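Local coordinates for protein serine protease pet (PDB 4OM9) that is a secreted autotransporter enterotoxin of enteroaggregative Escherichia coli, a serine protease that probably cleaves the host cytoskeletal protein alpha-fodrin, at residues Lys354-Glu366 with Gln375-Ile387. Sequence-based numbering, arbitrary orientation.
Sequences KYASNDALHKIGE and QNTNLKTGNGTVI
Lys363 NZ donates hydrogen bonds to Asn383 O (2.7 Å) and Gly365 O (3.0 Å), with Gly367 O as a further acceptor, so the ammonium is gripped by backbone carbonyls of two successive coils of the autotransporter beta-helix. It stands above the carbonyl planes of Asn383 and Gly365. The lysine reaches this turn because its chain folds over at chi2 (-83°) and then runs straight. Four backbone bonds join the parallel strands around 361-364 and 379-381: Leu361 N to Asn378 O, Lys380 N to Leu361 O, Lys363 N to Lys380 O, and Gly382 N to Lys363 O. These strands belong to one parallel sheet, flanked by 341-343 and 397-399.

At the other turn Gln375 bends back at chi2 (-68°), and its OE1 takes Tyr355 N at 2.7 Å, the donor lying above the amide carbonyl plane; Trp351 NE1 is a second donor to OE1, while NE2 bonds Ile353 O and Gln373 O. Thr377 OG1 is within hydrogen-bonding distance of Asp359 O (2.7 Å) and Ala356 O (3.0 Å), but its one proton serves only one at a time. Water bridges Tyr355 O to Gln375 O here; others join Gly365 N to Asn383 ND2 and Glu366 O to Thr385 OG1 around the far turn.

Between stacked coils in the beta-helix interior, Leu379 CD1 packs against Leu361 CG at 3.9 Å, and Val386 CG2 lies against Lys363 CG and CD, the two running past each other in opposite directions. On the other face, His362, whose polar partner is Tyr110, and Lys380 lie side by side; the extended lysine continues to Ala632 O and to Thr88 OG1 of the protease region. Lys380 CB comes to 3.8 Å from His362 CD2, and Lys380 CD equally close to His362 NE2.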
ATOM      1  N   LYS A 354      12.835 -39.269  -5.203  1.00 38.65           N
ATOM      2  CA  LYS A 354      13.620 -38.051  -5.292  1.00 37.12           C
ATOM      3  C   LYS A 354      13.725 -37.564  -6.727  1.00 38.22           C
ATOM      4  O   LYS A 354      13.908 -38.360  -7.657  1.00 41.74           O
ATOM      5  CB  LYS A 354      15.021 -38.279  -4.719  1.00 38.24           C
ATOM      6  CG  LYS A 354      15.049 -38.527  -3.221  1.00 35.65           C
ATOM      7  CD  LYS A 354      16.470 -38.433  -2.720  1.00 40.25           C
ATOM      8  CE  LYS A 354      16.565 -38.692  -1.216  1.00 47.44           C
ATOM      9  NZ  LYS A 354      15.316 -39.278  -0.635  1.00 37.47           N
ATOM     10  N   TYR A 355      13.585 -36.256  -6.923  1.00 37.24           N
ATOM     11  CA  TYR A 355      14.026 -35.676  -8.180  1.00 36.52           C
ATOM     12  C   TYR A 355      15.548 -35.696  -8.077  1.00 35.77           C
ATOM     13  O   TYR A 355      16.100 -35.539  -6.982  1.00 36.45           O
ATOM     14  CB  TYR A 355      13.466 -34.247  -8.426  1.00 31.91           C
ATOM     15  CG  TYR A 355      13.728 -33.813  -9.850  1.00 29.58           C
ATOM     16  CD1 TYR A 355      12.882 -34.200 -10.877  1.00 29.23           C
ATOM     17  CD2 TYR A 355      14.864 -33.087 -10.166  1.00 29.90           C
ATOM     18  CE1 TYR A 355      13.154 -33.855 -12.193  1.00 31.66           C
ATOM     19  CE2 TYR A 355      15.149 -32.736 -11.451  1.00 33.11           C
ATOM     20  CZ  TYR A 355      14.293 -33.118 -12.472  1.00 32.10           C
ATOM     21  OH  TYR A 355      14.598 -32.756 -13.761  1.00 30.78           O
ATOM     22  N   ALA A 356      16.209 -35.940  -9.200  1.00 35.22           N
ATOM     23  CA  ALA A 356      17.669 -35.950  -9.282  1.00 41.57           C
ATOM     24  C   ALA A 356      18.313 -34.746  -8.595  1.00 39.08           C
ATOM     25  O   ALA A 356      17.735 -33.663  -8.547  1.00 39.11           O
ATOM     26  CB  ALA A 356      18.111 -36.012 -10.750  1.00 40.26           C
ATOM     27  N   SER A 357      19.527 -34.945  -8.091  1.00 43.44           N
ATOM     28  CA  SER A 357      20.164 -33.963  -7.219  1.00 42.42           C
ATOM     29  C   SER A 357      21.123 -33.026  -7.947  1.00 42.74           C
ATOM     30  O   SER A 357      21.603 -32.053  -7.366  1.00 45.18           O
ATOM     31  CB  SER A 357      20.918 -34.666  -6.094  1.00 41.32           C
ATOM     32  OG  SER A 357      22.242 -34.946  -6.495  1.00 50.22           O
ATOM     33  N   ASN A 358      21.428 -33.301  -9.204  1.00 41.82           N
ATOM     34  CA  ASN A 358      22.268 -32.355  -9.928  1.00 50.11           C
ATOM     35  C   ASN A 358      21.443 -31.469 -10.872  1.00 45.84           C
ATOM     36  O   ASN A 358      21.983 -30.803 -11.749  1.00 44.79           O
ATOM     37  CB  ASN A 358      23.381 -33.090 -10.690  1.00 50.76           C
ATOM     38  CG  ASN A 358      22.851 -34.067 -11.737  1.00 58.22           C
ATOM     39  OD1 ASN A 358      21.677 -34.446 -11.724  1.00 57.29           O
ATOM     40  ND2 ASN A 358      23.733 -34.495 -12.638  1.00 60.28           N
ATOM     41  N   ASP A 359      20.133 -31.459 -10.665  1.00 47.99           N
ATOM     42  CA  ASP A 359      19.223 -30.760 -11.563  1.00 46.82           C
ATOM     43  C   ASP A 359      18.065 -30.148 -10.781  1.00 42.40           C
ATOM     44  O   ASP A 359      17.635 -30.704  -9.769  1.00 42.59           O
ATOM     45  CB  ASP A 359      18.691 -31.725 -12.630  1.00 43.39           C
ATOM     46  CG  ASP A 359      18.014 -31.005 -13.788  1.00 45.18           C
ATOM     47  OD1 ASP A 359      18.621 -30.058 -14.334  1.00 45.70           O
ATOM     48  OD2 ASP A 359      16.879 -31.388 -14.150  1.00 40.02           O
ATOM     49  N   ALA A 360      17.555 -29.014 -11.247  1.00 33.57           N
ATOM     50  CA  ALA A 360      16.365 -28.426 -10.632  1.00 31.57           C
ATOM     51  C   ALA A 360      15.097 -29.101 -11.099  1.00 29.06           C
ATOM     52  O   ALA A 360      14.921 -29.367 -12.284  1.00 29.43           O
ATOM     53  CB  ALA A 360      16.276 -26.920 -10.928  1.00 28.86           C
ATOM     54  N   LEU A 361      14.194 -29.350 -10.171  1.00 27.96           N
ATOM     55  CA  LEU A 361      12.884 -29.841 -10.537  1.00 28.29           C
ATOM     56  C   LEU A 361      11.966 -28.662 -10.937  1.00 28.23           C
ATOM     57  O   LEU A 361      11.631 -27.806 -10.112  1.00 25.40           O
ATOM     58  CB  LEU A 361      12.299 -30.655  -9.380  1.00 28.09           C
ATOM     59  CG  LEU A 361      10.785 -30.853  -9.253  1.00 28.87           C
ATOM     60  CD1 LEU A 361      10.166 -31.326 -10.558  1.00 30.88           C
ATOM     61  CD2 LEU A 361      10.482 -31.833  -8.129  1.00 30.36           C
ATOM     62  N   HIS A 362      11.571 -28.629 -12.211  1.00 28.37           N
ATOM     63  CA  HIS A 362      10.679 -27.575 -12.727  1.00 27.36           C
ATOM     64  C   HIS A 362       9.232 -28.015 -12.678  1.00 28.42           C
ATOM     65  O   HIS A 362       8.827 -28.921 -13.402  1.00 31.04           O
ATOM     66  CB  HIS A 362      11.031 -27.203 -14.172  1.00 28.22           C
ATOM     67  CG  HIS A 362      12.328 -26.471 -14.313  1.00 28.78           C
ATOM     68  ND1 HIS A 362      12.708 -25.855 -15.486  1.00 29.10           N
ATOM     69  CD2 HIS A 362      13.331 -26.256 -13.433  1.00 27.00           C
ATOM     70  CE1 HIS A 362      13.887 -25.285 -15.319  1.00 31.31           C
ATOM     71  NE2 HIS A 362      14.292 -25.520 -14.083  1.00 31.45           N
ATOM     72  N   LYS A 363       8.446 -27.365 -11.837  1.00 25.68           N
ATOM     73  CA  LYS A 363       7.040 -27.704 -11.687  1.00 25.36           C
ATOM     74  C   LYS A 363       6.121 -26.609 -12.277  1.00 24.26           C
ATOM     75  O   LYS A 363       6.163 -25.453 -11.845  1.00 26.52           O
ATOM     76  CB  LYS A 363       6.728 -27.932 -10.202  1.00 22.53           C
ATOM     77  CG  LYS A 363       5.375 -28.571  -9.938  1.00 26.13           C
ATOM     78  CD  LYS A 363       4.220 -27.580  -9.928  1.00 25.30           C
ATOM     79  CE  LYS A 363       2.898 -28.294  -9.662  1.00 28.91           C
ATOM     80  NZ  LYS A 363       1.774 -27.382  -9.996  1.00 26.25           N
ATOM     81  N   ILE A 364       5.289 -26.971 -13.246  1.00 26.85           N
ATOM     82  CA  ILE A 364       4.281 -26.038 -13.775  1.00 27.88           C
ATOM     83  C   ILE A 364       2.938 -26.724 -13.809  1.00 29.32           C
ATOM     84  O   ILE A 364       2.787 -27.835 -13.272  1.00 30.95           O
ATOM     85  CB  ILE A 364       4.596 -25.515 -15.180  1.00 27.35           C
ATOM     86  CG1 ILE A 364       4.643 -26.671 -16.188  1.00 30.32           C
ATOM     87  CG2 ILE A 364       5.895 -24.755 -15.184  1.00 28.14           C
ATOM     88  CD1 ILE A 364       4.869 -26.221 -17.647  1.00 29.20           C
ATOM     89  N   GLY A 365       1.963 -26.061 -14.421  1.00 29.83           N
ATOM     90  CA  GLY A 365       0.608 -26.571 -14.460  1.00 30.39           C
ATOM     91  C   GLY A 365      -0.157 -26.250 -13.193  1.00 31.51           C
ATOM     92  O   GLY A 365       0.425 -25.861 -12.173  1.00 30.39           O
ATOM     93  N   GLU A 366      -1.468 -26.436 -13.241  1.00 38.06           N
ATOM     94  CA  GLU A 366      -2.320 -25.932 -12.178  1.00 37.42           C
ATOM     95  C   GLU A 366      -2.550 -26.887 -11.018  1.00 34.53           C
ATOM     96  O   GLU A 366      -3.021 -26.463  -9.964  1.00 30.82           O
ATOM     97  CB  GLU A 366      -3.664 -25.518 -12.763  1.00 39.50           C
ATOM     98  CG  GLU A 366      -3.572 -24.286 -13.633  1.00 46.29           C
ATOM     99  CD  GLU A 366      -4.915 -23.890 -14.184  1.00 51.30           C
ATOM    100  OE1 GLU A 366      -5.157 -24.115 -15.384  1.00 59.81           O
ATOM    101  OE2 GLU A 366      -5.735 -23.367 -13.410  1.00 56.52           O
ATOM    102  N   GLN A 375      14.071 -34.214  -0.820  1.00 34.66           N
ATOM    103  CA  GLN A 375      14.488 -34.320  -2.212  1.00 33.97           C
ATOM    104  C   GLN A 375      15.981 -34.133  -2.397  1.00 34.83           C
ATOM    105  O   GLN A 375      16.540 -34.607  -3.388  1.00 37.58           O
ATOM    106  CB  GLN A 375      13.742 -33.292  -3.052  1.00 29.80           C
ATOM    107  CG  GLN A 375      12.252 -33.547  -3.113  1.00 31.68           C
ATOM    108  CD  GLN A 375      11.924 -34.805  -3.891  1.00 34.70           C
ATOM    109  OE1 GLN A 375      12.076 -34.860  -5.126  1.00 32.15           O
ATOM    110  NE2 GLN A 375      11.472 -35.827  -3.178  1.00 30.60           N
ATOM    111  N   ASN A 376      16.627 -33.473  -1.436  1.00 32.06           N
ATOM    112  CA  ASN A 376      18.034 -33.099  -1.589  1.00 36.49           C
ATOM    113  C   ASN A 376      18.293 -32.453  -2.971  1.00 36.20           C
ATOM    114  O   ASN A 376      19.292 -32.720  -3.631  1.00 34.63           O
ATOM    115  CB  ASN A 376      18.930 -34.330  -1.374  1.00 39.51           C
ATOM    116  CG  ASN A 376      20.417 -33.991  -1.360  1.00 43.94           C
ATOM    117  OD1 ASN A 376      20.810 -32.853  -1.083  1.00 44.69           O
ATOM    118  ND2 ASN A 376      21.248 -34.978  -1.689  1.00 47.36           N
ATOM    119  N   THR A 377      17.378 -31.592  -3.405  1.00 36.20           N
ATOM    120  CA  THR A 377      17.595 -30.829  -4.632  1.00 36.68           C
ATOM    121  C   THR A 377      16.777 -29.559  -4.574  1.00 32.24           C
ATOM    122  O   THR A 377      16.086 -29.322  -3.587  1.00 27.70           O
ATOM    123  CB  THR A 377      17.217 -31.637  -5.930  1.00 35.95           C
ATOM    124  OG1 THR A 377      17.878 -31.074  -7.075  1.00 32.95           O
ATOM    125  CG2 THR A 377      15.713 -31.620  -6.151  1.00 31.82           C
ATOM    126  N   ASN A 378      16.854 -28.757  -5.639  1.00 32.52           N
ATOM    127  CA  ASN A 378      16.154 -27.478  -5.701  1.00 30.61           C
ATOM    128  C   ASN A 378      14.858 -27.575  -6.476  1.00 27.48           C
ATOM    129  O   ASN A 378      14.723 -28.382  -7.391  1.00 25.77           O
ATOM    130  CB  ASN A 378      17.053 -26.396  -6.308  1.00 28.59           C
ATOM    131  CG  ASN A 378      18.307 -26.154  -5.471  1.00 35.44           C
ATOM    132  OD1 ASN A 378      18.355 -26.502  -4.281  1.00 33.35           O
ATOM    133  ND2 ASN A 378      19.331 -25.563  -6.087  1.00 32.63           N
ATOM    134  N   LEU A 379      13.890 -26.777  -6.057  1.00 29.24           N
ATOM    135  CA  LEU A 379      12.620 -26.700  -6.731  1.00 30.23           C
ATOM    136  C   LEU A 379      12.497 -25.353  -7.457  1.00 26.41           C
ATOM    137  O   LEU A 379      12.887 -24.314  -6.925  1.00 22.57           O
ATOM    138  CB  LEU A 379      11.478 -26.873  -5.730  1.00 27.49           C
ATOM    139  CG  LEU A 379      10.104 -26.564  -6.332  1.00 25.26           C
ATOM    140  CD1 LEU A 379       9.705 -27.652  -7.310  1.00 25.51           C
ATOM    141  CD2 LEU A 379       9.030 -26.369  -5.281  1.00 25.01           C
ATOM    142  N   LYS A 380      11.978 -25.385  -8.677  1.00 24.11           N
ATOM    143  CA  LYS A 380      11.539 -24.173  -9.363  1.00 23.31           C
ATOM    144  C   LYS A 380      10.084 -24.342  -9.761  1.00 24.33           C
ATOM    145  O   LYS A 380       9.775 -25.169 -10.609  1.00 26.19           O
ATOM    146  CB  LYS A 380      12.406 -23.883 -10.581  1.00 23.69           C
ATOM    147  CG  LYS A 380      13.815 -23.468 -10.211  1.00 24.24           C
ATOM    148  CD  LYS A 380      14.543 -22.816 -11.358  1.00 26.64           C
ATOM    149  CE  LYS A 380      15.899 -22.301 -10.897  1.00 30.63           C
ATOM    150  NZ  LYS A 380      16.594 -21.416 -11.892  1.00 29.51           N
ATOM    151  N   THR A 381       9.184 -23.586  -9.136  1.00 27.08           N
ATOM    152  CA  THR A 381       7.763 -23.756  -9.403  1.00 26.08           C
ATOM    153  C   THR A 381       7.090 -22.438  -9.842  1.00 25.70           C
ATOM    154  O   THR A 381       7.444 -21.353  -9.369  1.00 25.20           O
ATOM    155  CB  THR A 381       7.032 -24.354  -8.170  1.00 27.85           C
ATOM    156  OG1 THR A 381       5.638 -24.482  -8.457  1.00 29.41           O
ATOM    157  CG2 THR A 381       7.209 -23.497  -6.917  1.00 26.99           C
ATOM    158  N   GLY A 382       6.141 -22.545 -10.775  1.00 25.63           N
ATOM    159  CA  GLY A 382       5.481 -21.390 -11.340  1.00 25.70           C
ATOM    160  C   GLY A 382       3.966 -21.460 -11.385  1.00 27.07           C
ATOM    161  O   GLY A 382       3.321 -20.559 -11.902  1.00 27.46           O
ATOM    162  N   ASN A 383       3.380 -22.507 -10.828  1.00 22.53           N
ATOM    163  CA  ASN A 383       1.944 -22.690 -10.968  1.00 24.72           C
ATOM    164  C   ASN A 383       1.437 -23.822 -10.077  1.00 23.56           C
ATOM    165  O   ASN A 383       2.200 -24.706  -9.686  1.00 24.63           O
ATOM    166  CB  ASN A 383       1.589 -22.973 -12.448  1.00 23.26           C
ATOM    167  CG  ASN A 383       0.147 -22.674 -12.761  1.00 24.51           C
ATOM    168  OD1 ASN A 383      -0.574 -22.183 -11.902  1.00 25.30           O
ATOM    169  ND2 ASN A 383      -0.285 -22.955 -13.984  1.00 25.79           N
ATOM    170  N   GLY A 384       0.144 -23.820  -9.789  1.00 28.26           N
ATOM    171  CA  GLY A 384      -0.436 -24.857  -8.967  1.00 28.90           C
ATOM    172  C   GLY A 384       0.194 -24.912  -7.571  1.00 29.13           C
ATOM    173  O   GLY A 384       0.780 -23.923  -7.084  1.00 28.97           O
ATOM    174  N   THR A 385       0.082 -26.080  -6.936  1.00 32.61           N
ATOM    175  CA  THR A 385       0.490 -26.247  -5.550  1.00 33.35           C
ATOM    176  C   THR A 385       1.625 -27.253  -5.411  1.00 34.34           C
ATOM    177  O   THR A 385       1.607 -28.301  -6.031  1.00 37.60           O
ATOM    178  CB  THR A 385      -0.683 -26.726  -4.685  1.00 37.94           C
ATOM    179  OG1 THR A 385      -1.821 -25.891  -4.920  1.00 40.88           O
ATOM    180  CG2 THR A 385      -0.311 -26.703  -3.190  1.00 38.75           C
ATOM    181  N   VAL A 386       2.622 -26.912  -4.613  1.00 26.99           N
ATOM    182  CA  VAL A 386       3.626 -27.852  -4.212  1.00 27.99           C
ATOM    183  C   VAL A 386       3.533 -27.956  -2.688  1.00 27.93           C
ATOM    184  O   VAL A 386       3.634 -26.952  -1.969  1.00 26.66           O
ATOM    185  CB  VAL A 386       5.024 -27.435  -4.673  1.00 27.24           C
ATOM    186  CG1 VAL A 386       6.090 -28.398  -4.106  1.00 25.96           C
ATOM    187  CG2 VAL A 386       5.078 -27.416  -6.194  1.00 23.79           C
ATOM    188  N   ILE A 387       3.278 -29.168  -2.208  1.00 26.37           N
ATOM    189  CA  ILE A 387       3.105 -29.387  -0.795  1.00 28.30           C
ATOM    190  C   ILE A 387       4.361 -30.020  -0.215  1.00 28.26           C
ATOM    191  O   ILE A 387       4.875 -30.996  -0.739  1.00 30.21           O
ATOM    192  CB  ILE A 387       1.898 -30.283  -0.507  1.00 33.34           C
ATOM    193  CG1 ILE A 387       0.641 -29.716  -1.180  1.00 33.37           C
ATOM    194  CG2 ILE A 387       1.703 -30.445   1.023  1.00 33.08           C
ATOM    195  CD1 ILE A 387      -0.583 -30.639  -1.087  1.00 32.00           C
TER
HETATM  196  O   HOH W   1      18.168 -35.972  -5.203  1.00 30.72           O
HETATM  197  O   HOH W   2       1.855 -23.712 -15.776  1.00 30.72           O
HETATM  198  O   HOH W   3      -3.275 -26.908  -7.172  1.00 44.72           O